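Putative type VI secretion protein (Escherichia coli, PDB 6SKI) acts as a phospholipase effector of the type VI secretion system, loaded on the VgrG spike and probably toxic through attack on membrane phospholipids. Local coordinates at residues 73-78 with 520-525; 121-126 with 237-242; 498-503 with 509-514. All coordinates share one frame; numbering follows the deposited sequence.

Contact 1: residues 73-78 with 520-525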
ATOM      1  N   LYS A  73      -4.821 -33.361 -11.886  1.00 59.87           N
ATOM      2  CA  LYS A  73      -6.047 -34.064 -11.526  1.00 59.87           C
ATOM      3  C   LYS A  73      -6.434 -33.770 -10.083  1.00 59.87           C
ATOM      4  O   LYS A  73      -7.599 -33.475  -9.791  1.00 59.87           O
ATOM      5  CB  LYS A  73      -5.868 -35.565 -11.738  1.00 59.87           C
ATOM      6  CG  LYS A  73      -6.612 -36.129 -12.931  1.00 59.87           C
ATOM      7  CD  LYS A  73      -6.807 -37.633 -12.793  1.00 59.87           C
ATOM      8  CE  LYS A  73      -7.392 -38.005 -11.436  1.00 59.87           C
ATOM      9  NZ  LYS A  73      -8.641 -37.257 -11.126  1.00 59.87           N
ATOM     10  N   ASP A  74      -5.460 -33.820  -9.174  1.00 59.49           N
ATOM     11  CA  ASP A  74      -5.730 -33.508  -7.776  1.00 59.49           C
ATOM     12  C   ASP A  74      -6.095 -32.042  -7.597  1.00 59.49           C
ATOM     13  O   ASP A  74      -6.908 -31.702  -6.735  1.00 59.49           O
ATOM     14  CB  ASP A  74      -4.522 -33.872  -6.917  1.00 59.49           C
ATOM     15  CG  ASP A  74      -4.508 -35.335  -6.523  1.00 59.49           C
ATOM     16  OD1 ASP A  74      -5.506 -36.036  -6.794  1.00 59.49           O
ATOM     17  OD2 ASP A  74      -3.499 -35.785  -5.944  1.00 59.49           O
ATOM     18  N   ALA A  75      -5.509 -31.158  -8.402  1.00 57.71           N
ATOM     19  CA  ALA A  75      -5.854 -29.744  -8.311  1.00 57.71           C
ATOM     20  C   ALA A  75      -7.285 -29.492  -8.771  1.00 57.71           C
ATOM     21  O   ALA A  75      -8.021 -28.717  -8.146  1.00 57.71           O
ATOM     22  CB  ALA A  75      -4.867 -28.917  -9.127  1.00 57.71           C
ATOM     23  N   GLN A  76      -7.705 -30.146  -9.855  1.00 58.46           N
ATOM     24  CA  GLN A  76      -9.090 -30.004 -10.282  1.00 58.46           C
ATOM     25  C   GLN A  76     -10.040 -30.638  -9.277  1.00 58.46           C
ATOM     26  O   GLN A  76     -11.153 -30.139  -9.077  1.00 58.46           O
ATOM     27  CB  GLN A  76      -9.285 -30.615 -11.667  1.00 58.46           C
ATOM     28  CG  GLN A  76     -10.705 -30.506 -12.177  1.00 58.46           C
ATOM     29  CD  GLN A  76     -11.071 -29.087 -12.547  1.00 58.46           C
ATOM     30  OE1 GLN A  76     -11.998 -28.506 -11.987  1.00 58.46           O
ATOM     31  NE2 GLN A  76     -10.344 -28.521 -13.499  1.00 58.46           N
ATOM     32  N   SER A  77      -9.609 -31.706  -8.606  1.00 59.05           N
ATOM     33  CA  SER A  77     -10.428 -32.276  -7.546  1.00 59.05           C
ATOM     34  C   SER A  77     -10.525 -31.343  -6.349  1.00 59.05           C
ATOM     35  O   SER A  77     -11.575 -31.282  -5.708  1.00 59.05           O
ATOM     36  CB  SER A  77      -9.870 -33.631  -7.115  1.00 59.05           C
ATOM     37  OG  SER A  77      -9.683 -34.486  -8.226  1.00 59.05           O
ATOM     38  N   CYS A  78      -9.457 -30.605  -6.043  1.00 58.41           N
ATOM     39  CA  CYS A  78      -9.522 -29.600  -4.986  1.00 58.41           C
ATOM     40  C   CYS A  78     -10.506 -28.496  -5.344  1.00 58.41           C
ATOM     41  O   CYS A  78     -11.302 -28.061  -4.501  1.00 58.41           O
ATOM     42  CB  CYS A  78      -8.137 -29.002  -4.739  1.00 58.41           C
ATOM     43  SG  CYS A  78      -6.943 -30.097  -3.953  1.00 58.41           S
ATOM     44  N   LYS A 520      -6.088 -25.163 -17.500  1.00 59.36           N
ATOM     45  CA  LYS A 520      -6.181 -24.419 -16.255  1.00 59.36           C
ATOM     46  C   LYS A 520      -4.948 -24.701 -15.410  1.00 59.36           C
ATOM     47  O   LYS A 520      -4.599 -25.862 -15.182  1.00 59.36           O
ATOM     48  CB  LYS A 520      -7.453 -24.783 -15.488  1.00 59.36           C
ATOM     49  CG  LYS A 520      -8.581 -23.788 -15.688  1.00 59.36           C
ATOM     50  CD  LYS A 520      -9.725 -24.033 -14.724  1.00 59.36           C
ATOM     51  CE  LYS A 520     -10.172 -25.479 -14.758  1.00 59.36           C
ATOM     52  NZ  LYS A 520     -11.454 -25.669 -14.030  1.00 59.36           N
ATOM     53  N   ALA A 521      -4.296 -23.638 -14.957  1.00 56.32           N
ATOM     54  CA  ALA A 521      -3.174 -23.719 -14.039  1.00 56.32           C
ATOM     55  C   ALA A 521      -3.658 -23.323 -12.654  1.00 56.32           C
ATOM     56  O   ALA A 521      -4.386 -22.340 -12.501  1.00 56.32           O
ATOM     57  CB  ALA A 521      -2.028 -22.806 -14.477  1.00 56.32           C
ATOM     58  N   PHE A 522      -3.239 -24.082 -11.648  1.00 54.80           N
ATOM     59  CA  PHE A 522      -3.822 -24.012 -10.317  1.00 54.80           C
ATOM     60  C   PHE A 522      -2.803 -23.483  -9.321  1.00 54.80           C
ATOM     61  O   PHE A 522      -1.657 -23.941  -9.292  1.00 54.80           O
ATOM     62  CB  PHE A 522      -4.330 -25.386  -9.891  1.00 54.80           C
ATOM     63  CG  PHE A 522      -5.586 -25.800 -10.593  1.00 54.80           C
ATOM     64  CD1 PHE A 522      -5.541 -26.685 -11.653  1.00 54.80           C
ATOM     65  CD2 PHE A 522      -6.812 -25.307 -10.193  1.00 54.80           C
ATOM     66  CE1 PHE A 522      -6.691 -27.063 -12.301  1.00 54.80           C
ATOM     67  CE2 PHE A 522      -7.965 -25.686 -10.838  1.00 54.80           C
ATOM     68  CZ  PHE A 522      -7.904 -26.564 -11.892  1.00 54.80           C
ATOM     69  N   VAL A 523      -3.230 -22.520  -8.512  1.00 50.70           N
ATOM     70  CA  VAL A 523      -2.394 -21.881  -7.506  1.00 50.70           C
ATOM     71  C   VAL A 523      -3.136 -21.905  -6.179  1.00 50.70           C
ATOM     72  O   VAL A 523      -4.370 -21.873  -6.148  1.00 50.70           O
ATOM     73  CB  VAL A 523      -2.039 -20.434  -7.907  1.00 50.70           C
ATOM     74  CG1 VAL A 523      -3.298 -19.607  -8.069  1.00 50.70           C
ATOM     75  CG2 VAL A 523      -1.103 -19.799  -6.900  1.00 50.70           C
ATOM     76  N   PHE A 524      -2.389 -21.999  -5.089  1.00 49.22           N
ATOM     77  CA  PHE A 524      -2.949 -21.692  -3.784  1.00 49.22           C
ATOM     78  C   PHE A 524      -2.517 -20.277  -3.421  1.00 49.22           C
ATOM     79  O   PHE A 524      -1.441 -20.086  -2.844  1.00 49.22           O
ATOM     80  CB  PHE A 524      -2.485 -22.702  -2.739  1.00 49.22           C
ATOM     81  CG  PHE A 524      -2.927 -24.105  -3.024  1.00 49.22           C
ATOM     82  CD1 PHE A 524      -4.213 -24.512  -2.731  1.00 49.22           C
ATOM     83  CD2 PHE A 524      -2.059 -25.012  -3.600  1.00 49.22           C
ATOM     84  CE1 PHE A 524      -4.620 -25.799  -2.996  1.00 49.22           C
ATOM     85  CE2 PHE A 524      -2.462 -26.298  -3.867  1.00 49.22           C
ATOM     86  CZ  PHE A 524      -3.744 -26.692  -3.565  1.00 49.22           C
ATOM     87  N   PRO A 525      -3.326 -19.263  -3.742  1.00 47.98           N
ATOM     88  CA  PRO A 525      -2.845 -17.882  -3.614  1.00 47.98           C
ATOM     89  C   PRO A 525      -2.634 -17.452  -2.180  1.00 47.98           C
ATOM     90  O   PRO A 525      -1.719 -16.666  -1.907  1.00 47.98           O
ATOM     91  CB  PRO A 525      -3.963 -17.067  -4.279  1.00 47.98           C
ATOM     92  CG  PRO A 525      -4.715 -18.061  -5.103  1.00 47.98           C
ATOM     93  CD  PRO A 525      -4.693 -19.294  -4.275  1.00 47.98           C
TER

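Contact 2: residues 121-126 with 237-242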
ATOM      1  N   SER A 121       2.318  27.279   8.480  1.00 51.79           N
ATOM      2  CA  SER A 121       2.430  25.852   8.225  1.00 51.79           C
ATOM      3  C   SER A 121       1.185  25.402   7.483  1.00 51.79           C
ATOM      4  O   SER A 121       0.065  25.728   7.880  1.00 51.79           O
ATOM      5  CB  SER A 121       2.593  25.046   9.517  1.00 51.79           C
ATOM      6  OG  SER A 121       3.388  25.737  10.461  1.00 51.79           O
ATOM      7  N   ALA A 122       1.390  24.642   6.413  1.00 47.53           N
ATOM      8  CA  ALA A 122       0.300  24.197   5.564  1.00 47.53           C
ATOM      9  C   ALA A 122       0.482  22.723   5.251  1.00 47.53           C
ATOM     10  O   ALA A 122       1.587  22.185   5.319  1.00 47.53           O
ATOM     11  CB  ALA A 122       0.226  25.004   4.266  1.00 47.53           C
ATOM     12  N   GLN A 123      -0.624  22.074   4.907  1.00 44.94           N
ATOM     13  CA  GLN A 123      -0.623  20.663   4.558  1.00 44.94           C
ATOM     14  C   GLN A 123      -1.386  20.459   3.262  1.00 44.94           C
ATOM     15  O   GLN A 123      -2.486  20.990   3.093  1.00 44.94           O
ATOM     16  CB  GLN A 123      -1.246  19.815   5.662  1.00 44.94           C
ATOM     17  CG  GLN A 123      -0.278  19.364   6.721  1.00 44.94           C
ATOM     18  CD  GLN A 123      -0.942  18.509   7.765  1.00 44.94           C
ATOM     19  OE1 GLN A 123      -2.118  18.176   7.650  1.00 44.94           O
ATOM     20  NE2 GLN A 123      -0.190  18.139   8.790  1.00 44.94           N
ATOM     21  N   ILE A 124      -0.796  19.690   2.355  1.00 43.99           N
ATOM     22  CA  ILE A 124      -1.461  19.222   1.152  1.00 43.99           C
ATOM     23  C   ILE A 124      -1.240  17.720   1.086  1.00 43.99           C
ATOM     24  O   ILE A 124      -0.308  17.182   1.687  1.00 43.99           O
ATOM     25  CB  ILE A 124      -0.945  19.919  -0.122  1.00 43.99           C
ATOM     26  CG1 ILE A 124       0.497  19.513  -0.408  1.00 43.99           C
ATOM     27  CG2 ILE A 124      -1.049  21.423   0.017  1.00 43.99           C
ATOM     28  CD1 ILE A 124       1.061  20.135  -1.651  1.00 43.99           C
ATOM     29  N   LYS A 125      -2.115  17.035   0.360  1.00 42.19           N
ATOM     30  CA  LYS A 125      -2.123  15.584   0.409  1.00 42.19           C
ATOM     31  C   LYS A 125      -2.200  15.003  -0.991  1.00 42.19           C
ATOM     32  O   LYS A 125      -2.673  15.644  -1.932  1.00 42.19           O
ATOM     33  CB  LYS A 125      -3.270  15.053   1.278  1.00 42.19           C
ATOM     34  CG  LYS A 125      -4.658  15.485   0.876  1.00 42.19           C
ATOM     35  CD  LYS A 125      -5.604  15.261   2.036  1.00 42.19           C
ATOM     36  CE  LYS A 125      -7.050  15.365   1.621  1.00 42.19           C
ATOM     37  NZ  LYS A 125      -7.914  15.578   2.811  1.00 42.19           N
ATOM     38  N   THR A 126      -1.709  13.776  -1.106  1.00 45.08           N
ATOM     39  CA  THR A 126      -1.575  13.081  -2.371  1.00 45.08           C
ATOM     40  C   THR A 126      -1.919  11.617  -2.163  1.00 45.08           C
ATOM     41  O   THR A 126      -1.561  11.024  -1.146  1.00 45.08           O
ATOM     42  CB  THR A 126      -0.151  13.204  -2.911  1.00 45.08           C
ATOM     43  OG1 THR A 126       0.276  14.571  -2.846  1.00 45.08           O
ATOM     44  CG2 THR A 126      -0.099  12.742  -4.316  1.00 45.08           C
ATOM     45  N   GLU A 237      12.082  16.926   3.120  1.00 48.32           N
ATOM     46  CA  GLU A 237      12.369  16.143   4.309  1.00 48.32           C
ATOM     47  C   GLU A 237      11.114  15.365   4.673  1.00 48.32           C
ATOM     48  O   GLU A 237      10.000  15.793   4.368  1.00 48.32           O
ATOM     49  CB  GLU A 237      12.821  17.053   5.460  1.00 48.32           C
ATOM     50  CG  GLU A 237      13.005  16.372   6.796  1.00 48.32           C
ATOM     51  CD  GLU A 237      13.762  17.234   7.780  1.00 48.32           C
ATOM     52  OE1 GLU A 237      14.153  18.358   7.406  1.00 48.32           O
ATOM     53  OE2 GLU A 237      13.966  16.788   8.929  1.00 48.32           O
ATOM     54  N   VAL A 238      11.290  14.211   5.307  1.00 44.83           N
ATOM     55  CA  VAL A 238      10.170  13.380   5.731  1.00 44.83           C
ATOM     56  C   VAL A 238       9.943  13.608   7.218  1.00 44.83           C
ATOM     57  O   VAL A 238      10.862  13.441   8.027  1.00 44.83           O
ATOM     58  CB  VAL A 238      10.416  11.894   5.432  1.00 44.83           C
ATOM     59  CG1 VAL A 238       9.253  11.063   5.933  1.00 44.83           C
ATOM     60  CG2 VAL A 238      10.602  11.680   3.951  1.00 44.83           C
ATOM     61  N   ARG A 239       8.721  14.003   7.577  1.00 42.61           N
ATOM     62  CA  ARG A 239       8.379  14.222   8.977  1.00 42.61           C
ATOM     63  C   ARG A 239       7.914  12.935   9.645  1.00 42.61           C
ATOM     64  O   ARG A 239       8.470  12.517  10.664  1.00 42.61           O
ATOM     65  CB  ARG A 239       7.306  15.306   9.095  1.00 42.61           C
ATOM     66  CG  ARG A 239       7.075  15.775  10.517  1.00 42.61           C
ATOM     67  CD  ARG A 239       6.010  16.846  10.591  1.00 42.61           C
ATOM     68  NE  ARG A 239       4.844  16.527   9.779  1.00 42.61           N
ATOM     69  CZ  ARG A 239       3.773  17.305   9.686  1.00 42.61           C
ATOM     70  NH1 ARG A 239       3.724  18.444  10.359  1.00 42.61           N
ATOM     71  NH2 ARG A 239       2.751  16.945   8.928  1.00 42.61           N
ATOM     72  N   PHE A 240       6.888  12.298   9.088  1.00 41.56           N
ATOM     73  CA  PHE A 240       6.328  11.078   9.650  1.00 41.56           C
ATOM     74  C   PHE A 240       6.228  10.009   8.576  1.00 41.56           C
ATOM     75  O   PHE A 240       5.739  10.275   7.475  1.00 41.56           O
ATOM     76  CB  PHE A 240       4.950  11.324  10.265  1.00 41.56           C
ATOM     77  CG  PHE A 240       4.331  10.096  10.866  1.00 41.56           C
ATOM     78  CD1 PHE A 240       4.847   9.540  12.019  1.00 41.56           C
ATOM     79  CD2 PHE A 240       3.241   9.493  10.272  1.00 41.56           C
ATOM     80  CE1 PHE A 240       4.284   8.417  12.570  1.00 41.56           C
ATOM     81  CE2 PHE A 240       2.677   8.366  10.822  1.00 41.56           C
ATOM     82  CZ  PHE A 240       3.201   7.828  11.969  1.00 41.56           C
ATOM     83  N   LEU A 241       6.692   8.807   8.900  1.00 41.33           N
ATOM     84  CA  LEU A 241       6.552   7.636   8.045  1.00 41.33           C
ATOM     85  C   LEU A 241       5.581   6.679   8.721  1.00 41.33           C
ATOM     86  O   LEU A 241       5.892   6.111   9.772  1.00 41.33           O
ATOM     87  CB  LEU A 241       7.905   6.973   7.805  1.00 41.33           C
ATOM     88  CG  LEU A 241       7.988   5.899   6.722  1.00 41.33           C
ATOM     89  CD1 LEU A 241       7.549   6.451   5.392  1.00 41.33           C
ATOM     90  CD2 LEU A 241       9.399   5.360   6.631  1.00 41.33           C
ATOM     91  N   GLY A 242       4.406   6.506   8.126  1.00 41.52           N
ATOM     92  CA  GLY A 242       3.410   5.621   8.691  1.00 41.52           C
ATOM     93  C   GLY A 242       3.191   4.390   7.845  1.00 41.52           C
ATOM     94  O   GLY A 242       2.683   4.480   6.726  1.00 41.52           O
TER

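Contact 3: residues 498-503 with 509-514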
ATOM      1  N   GLY A 498      -6.090 -19.349 -16.846  1.00 61.32           N
ATOM      2  CA  GLY A 498      -5.831 -19.927 -18.148  1.00 61.32           C
ATOM      3  C   GLY A 498      -4.734 -19.248 -18.930  1.00 61.32           C
ATOM      4  O   GLY A 498      -4.583 -19.527 -20.126  1.00 61.32           O
ATOM      5  N   ASN A 499      -3.956 -18.370 -18.306  1.00 58.97           N
ATOM      6  CA  ASN A 499      -2.898 -17.632 -18.974  1.00 58.97           C
ATOM      7  C   ASN A 499      -1.516 -18.182 -18.659  1.00 58.97           C
ATOM      8  O   ASN A 499      -0.517 -17.580 -19.056  1.00 58.97           O
ATOM      9  CB  ASN A 499      -2.972 -16.156 -18.588  1.00 58.97           C
ATOM     10  CG  ASN A 499      -4.196 -15.474 -19.144  1.00 58.97           C
ATOM     11  OD1 ASN A 499      -4.384 -15.409 -20.357  1.00 58.97           O
ATOM     12  ND2 ASN A 499      -5.040 -14.964 -18.259  1.00 58.97           N
ATOM     13  N   LEU A 500      -1.438 -19.309 -17.959  1.00 54.93           N
ATOM     14  CA  LEU A 500      -0.165 -19.882 -17.558  1.00 54.93           C
ATOM     15  C   LEU A 500      -0.215 -21.389 -17.736  1.00 54.93           C
ATOM     16  O   LEU A 500      -1.280 -22.008 -17.700  1.00 54.93           O
ATOM     17  CB  LEU A 500       0.173 -19.562 -16.095  1.00 54.93           C
ATOM     18  CG  LEU A 500       0.243 -18.116 -15.611  1.00 54.93           C
ATOM     19  CD1 LEU A 500       0.618 -18.094 -14.146  1.00 54.93           C
ATOM     20  CD2 LEU A 500       1.240 -17.312 -16.420  1.00 54.93           C
ATOM     21  N   TRP A 501       0.961 -21.975 -17.927  1.00 51.30           N
ATOM     22  CA  TRP A 501       1.148 -23.411 -17.815  1.00 51.30           C
ATOM     23  C   TRP A 501       2.340 -23.645 -16.903  1.00 51.30           C
ATOM     24  O   TRP A 501       3.413 -23.085 -17.130  1.00 51.30           O
ATOM     25  CB  TRP A 501       1.375 -24.067 -19.182  1.00 51.30           C
ATOM     26  CG  TRP A 501       1.650 -25.530 -19.084  1.00 51.30           C
ATOM     27  CD1 TRP A 501       0.733 -26.527 -18.957  1.00 51.30           C
ATOM     28  CD2 TRP A 501       2.934 -26.162 -19.088  1.00 51.30           C
ATOM     29  NE1 TRP A 501       1.363 -27.742 -18.884  1.00 51.30           N
ATOM     30  CE2 TRP A 501       2.716 -27.545 -18.962  1.00 51.30           C
ATOM     31  CE3 TRP A 501       4.244 -25.694 -19.192  1.00 51.30           C
ATOM     32  CZ2 TRP A 501       3.759 -28.462 -18.934  1.00 51.30           C
ATOM     33  CZ3 TRP A 501       5.276 -26.605 -19.163  1.00 51.30           C
ATOM     34  CH2 TRP A 501       5.029 -27.973 -19.038  1.00 51.30           C
ATOM     35  N   VAL A 502       2.159 -24.463 -15.877  1.00 52.31           N
ATOM     36  CA  VAL A 502       3.209 -24.725 -14.903  1.00 52.31           C
ATOM     37  C   VAL A 502       3.735 -26.129 -15.145  1.00 52.31           C
ATOM     38  O   VAL A 502       2.952 -27.077 -15.272  1.00 52.31           O
ATOM     39  CB  VAL A 502       2.704 -24.555 -13.462  1.00 52.31           C
ATOM     40  CG1 VAL A 502       3.856 -24.658 -12.491  1.00 52.31           C
ATOM     41  CG2 VAL A 502       1.995 -23.225 -13.307  1.00 52.31           C
ATOM     42  N   ASP A 503       5.052 -26.257 -15.229  1.00 55.46           N
ATOM     43  CA  ASP A 503       5.653 -27.559 -15.450  1.00 55.46           C
ATOM     44  C   ASP A 503       5.383 -28.451 -14.243  1.00 55.46           C
ATOM     45  O   ASP A 503       5.757 -28.092 -13.119  1.00 55.46           O
ATOM     46  CB  ASP A 503       7.155 -27.422 -15.688  1.00 55.46           C
ATOM     47  CG  ASP A 503       7.788 -28.709 -16.170  1.00 55.46           C
ATOM     48  OD1 ASP A 503       7.164 -29.408 -16.993  1.00 55.46           O
ATOM     49  OD2 ASP A 503       8.911 -29.023 -15.732  1.00 55.46           O
ATOM     50  N   ILE A 509       6.955 -21.654 -14.500  1.00 53.79           N
ATOM     51  CA  ILE A 509       5.749 -21.062 -15.059  1.00 53.79           C
ATOM     52  C   ILE A 509       6.060 -20.560 -16.461  1.00 53.79           C
ATOM     53  O   ILE A 509       7.098 -19.936 -16.696  1.00 53.79           O
ATOM     54  CB  ILE A 509       5.205 -19.924 -14.175  1.00 53.79           C
ATOM     55  CG1 ILE A 509       4.967 -20.423 -12.750  1.00 53.79           C
ATOM     56  CG2 ILE A 509       3.924 -19.371 -14.755  1.00 53.79           C
ATOM     57  CD1 ILE A 509       5.923 -19.858 -11.744  1.00 53.79           C
ATOM     58  N   PHE A 510       5.147 -20.835 -17.387  1.00 52.79           N
ATOM     59  CA  PHE A 510       5.286 -20.465 -18.788  1.00 52.79           C
ATOM     60  C   PHE A 510       4.043 -19.676 -19.158  1.00 52.79           C
ATOM     61  O   PHE A 510       2.933 -20.218 -19.145  1.00 52.79           O
ATOM     62  CB  PHE A 510       5.434 -21.705 -19.669  1.00 52.79           C
ATOM     63  CG  PHE A 510       6.728 -22.433 -19.472  1.00 52.79           C
ATOM     64  CD1 PHE A 510       6.836 -23.432 -18.525  1.00 52.79           C
ATOM     65  CD2 PHE A 510       7.834 -22.126 -20.238  1.00 52.79           C
ATOM     66  CE1 PHE A 510       8.022 -24.100 -18.339  1.00 52.79           C
ATOM     67  CE2 PHE A 510       9.020 -22.796 -20.058  1.00 52.79           C
ATOM     68  CZ  PHE A 510       9.115 -23.781 -19.106  1.00 52.79           C
ATOM     69  N   ILE A 511       4.223 -18.395 -19.467  1.00 57.56           N
ATOM     70  CA  ILE A 511       3.092 -17.556 -19.826  1.00 57.56           C
ATOM     71  C   ILE A 511       2.612 -17.922 -21.220  1.00 57.56           C
ATOM     72  O   ILE A 511       3.411 -18.112 -22.146  1.00 57.56           O
ATOM     73  CB  ILE A 511       3.482 -16.072 -19.737  1.00 57.56           C
ATOM     74  CG1 ILE A 511       3.965 -15.738 -18.326  1.00 57.56           C
ATOM     75  CG2 ILE A 511       2.322 -15.190 -20.131  1.00 57.56           C
ATOM     76  CD1 ILE A 511       4.414 -14.315 -18.160  1.00 57.56           C
ATOM     77  N   HIS A 512       1.298 -18.038 -21.374  1.00 60.32           N
ATOM     78  CA  HIS A 512       0.708 -18.280 -22.684  1.00 60.32           C
ATOM     79  C   HIS A 512       0.747 -16.975 -23.465  1.00 60.32           C
ATOM     80  O   HIS A 512      -0.112 -16.106 -23.285  1.00 60.32           O
ATOM     81  CB  HIS A 512      -0.713 -18.809 -22.543  1.00 60.32           C
ATOM     82  CG  HIS A 512      -0.775 -20.260 -22.191  1.00 60.32           C
ATOM     83  ND1 HIS A 512      -1.892 -20.846 -21.637  1.00 60.32           N
ATOM     84  CD2 HIS A 512       0.147 -21.242 -22.312  1.00 60.32           C
ATOM     85  CE1 HIS A 512      -1.655 -22.129 -21.438  1.00 60.32           C
ATOM     86  NE2 HIS A 512      -0.426 -22.395 -21.837  1.00 60.32           N
ATOM     87  N   ARG A 513       1.741 -16.843 -24.336  1.00 64.01           N
ATOM     88  CA  ARG A 513       2.017 -15.590 -25.021  1.00 64.01           C
ATOM     89  C   ARG A 513       1.147 -15.378 -26.248  1.00 64.01           C
ATOM     90  O   ARG A 513       1.183 -14.290 -26.831  1.00 64.01           O
ATOM     91  CB  ARG A 513       3.494 -15.537 -25.417  1.00 64.01           C
ATOM     92  CG  ARG A 513       4.431 -15.496 -24.223  1.00 64.01           C
ATOM     93  CD  ARG A 513       5.879 -15.191 -24.594  1.00 64.01           C
ATOM     94  NE  ARG A 513       6.437 -16.118 -25.576  1.00 64.01           N
ATOM     95  CZ  ARG A 513       6.466 -15.899 -26.886  1.00 64.01           C
ATOM     96  NH1 ARG A 513       5.978 -14.771 -27.384  1.00 64.01           N
ATOM     97  NH2 ARG A 513       6.993 -16.804 -27.699  1.00 64.01           N
ATOM     98  N   PHE A 514       0.368 -16.380 -26.649  1.00 64.45           N
ATOM     99  CA  PHE A 514      -0.487 -16.283 -27.824  1.00 64.45           C
ATOM    100  C   PHE A 514      -1.962 -16.421 -27.476  1.00 64.45           C
ATOM    101  O   PHE A 514      -2.787 -16.606 -28.378  1.00 64.45           O
ATOM    102  CB  PHE A 514      -0.082 -17.342 -28.851  1.00 64.45           C
ATOM    103  CG  PHE A 514       1.382 -17.347 -29.156  1.00 64.45           C
ATOM    104  CD1 PHE A 514       2.134 -18.494 -28.981  1.00 64.45           C
ATOM    105  CD2 PHE A 514       2.013 -16.199 -29.597  1.00 64.45           C
ATOM    106  CE1 PHE A 514       3.485 -18.499 -29.249  1.00 64.45           C
ATOM    107  CE2 PHE A 514       3.363 -16.198 -29.867  1.00 64.45           C
ATOM    108  CZ  PHE A 514       4.099 -17.350 -29.693  1.00 64.45           C
TER

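Contact 1: residues 73-78 with 520-525
Phe522 of strand 521-523, which pairs antiparallel with strand 495-497, lays one face of its ring against helix 72-85 at Ala75 and Gln76, with Ala75 C 4.2 Å above the ring centre and Gln76 N 4.0 Å above the plane, nearer the rim. The methyl of Ala75 points at the strand and meets the near end of the ring, CB to Phe522 CD1 at 3.4 Å. A small residue suits this place because the flat ring can then come down on the helix backbone itself. Gln76 closes the outer end of the ring: its CG stands anti to the backbone N (chi1 180°), and a bend at chi2 carries the amide past Phe522 CZ toward Lys520, the amide plane almost perpendicular to the ring, at 84°. Lys520 crosses Gln76 at about a right angle and brings its ammonium group up beside the amide, where its salt-bridge partner is Glu79, one helical turn on from Ala75. Ile494 touches both Ala75 and Phe522, adding to the apolar side. The contact is therefore graded: the buried alanine and phenylalanine probably rest on shape and the hydrophobic effect, while at the partly exposed margin Lys520 pairs its charge with Glu79.

Contact 2: residues 121-126 with 237-242
Arg239 meets the amide end of Gln123 with the edge of its guanidinium group; the near end of the amide lies close to the guanidinium plane, while the amide plane itself stands 84° to it. Gln123 CD stands 4.2 Å from Arg239 NH2, and these two side chains make the whole contact, which buries just 62 Å². The backbones are far apart, with 11.9 Å between Gln123 CA and Arg239 CA, so both chains have to be long. Gln123 runs extended beyond CG, while Arg239 starts with CG anti to the backbone N (chi1 -169°) and bends at chi3 to swing its flat head across. The stronger polar partner of Arg239 is Asp192, which forms a salt bridge with NH2. That pairing probably fixes the head of the arginine, so that Gln123 adds a neutral polar neighbour beside an already compensated charge. A glutamine suits this place, since its amide carries both donor and acceptor groups without adding charge. In the central sheet of this alpha/beta-hydrolase relative, strands 22-43 and 184-195 lie between the two segments. Arg239 reaches over them, touching Thr38 on the first and pairing with Asp192 on the second. Helix 156-178 packs against Ile124 and Thr126 of strand 121-128, whereas Phe240 of strand 237-243 rests on helix 416-431 and meets Phe194 of strand 184-195.

Contact 3: residues 498-503 with 509-514
Trp501 and Phe510 face each other as the hydrogen-bonded pair of a short antiparallel hairpin, each backbone N giving a bond to the other's O: Trp501 N to Phe510 O at 2.9 Å and Phe510 N to Trp501 O, also 2.9 Å. Past the strand end His512 N continues the ladder to Asn499 O, 3.0 Å and nearly straight at 173°, though from above the carbonyl plane. The imidazole of His512 lies over the peptide between Leu500 and Trp501, from where ND1 makes a weak bond to Gly498 O; a flat ring with an N-H can do both. Ile511 N, in a non-hydrogen-bonded pair, is satisfied by Asp258, and Leu500 O takes a weak bond from Asn519. Asn499 ND2 binds Asp497 and Asp503 OD2 binds Thr506. Aliphatic residues suit the largely buried face of Leu500, Val502, Ile509 and Ile511, where Leu500 CD1 touches Ile509 CG2 at 3.6 Å. On the other face Trp501 CG, anti to the backbone N (chi1 177°), sets the six-membered ring alongside Phe510, meeting its ring obliquely, planes at 42°. Ile511 packs on Leu146 and Ile150 of helix 144-154, Leu500 reaches Phe60, and Ile509 bonds through its backbone to Asn255 and Phe257.

In the fold
From the N terminus, helix 72-85 supplies the first half of contact 1, which stays open until strand 521-523, more than 440 residues later, and so ties an early helix to a short strand near the C-terminal end. Within that span contact 2 opens on strand 121-128 and closes on strand 237-243, joining separated strands of the central sheet. Contact 3 follows in series, a hairpin of strands 500-502 and 509-511 that is complete before contact 1 closes. Both therefore nest in contact 1, and none crosses another. Contacts 1 and 3 adjoin, centres about 14 Å apart, where Ala521 CB packs on Leu500 O at 3.4 Å. Contact 2 lies across the chain's centre, its centre about 46 Å from that of contact 1.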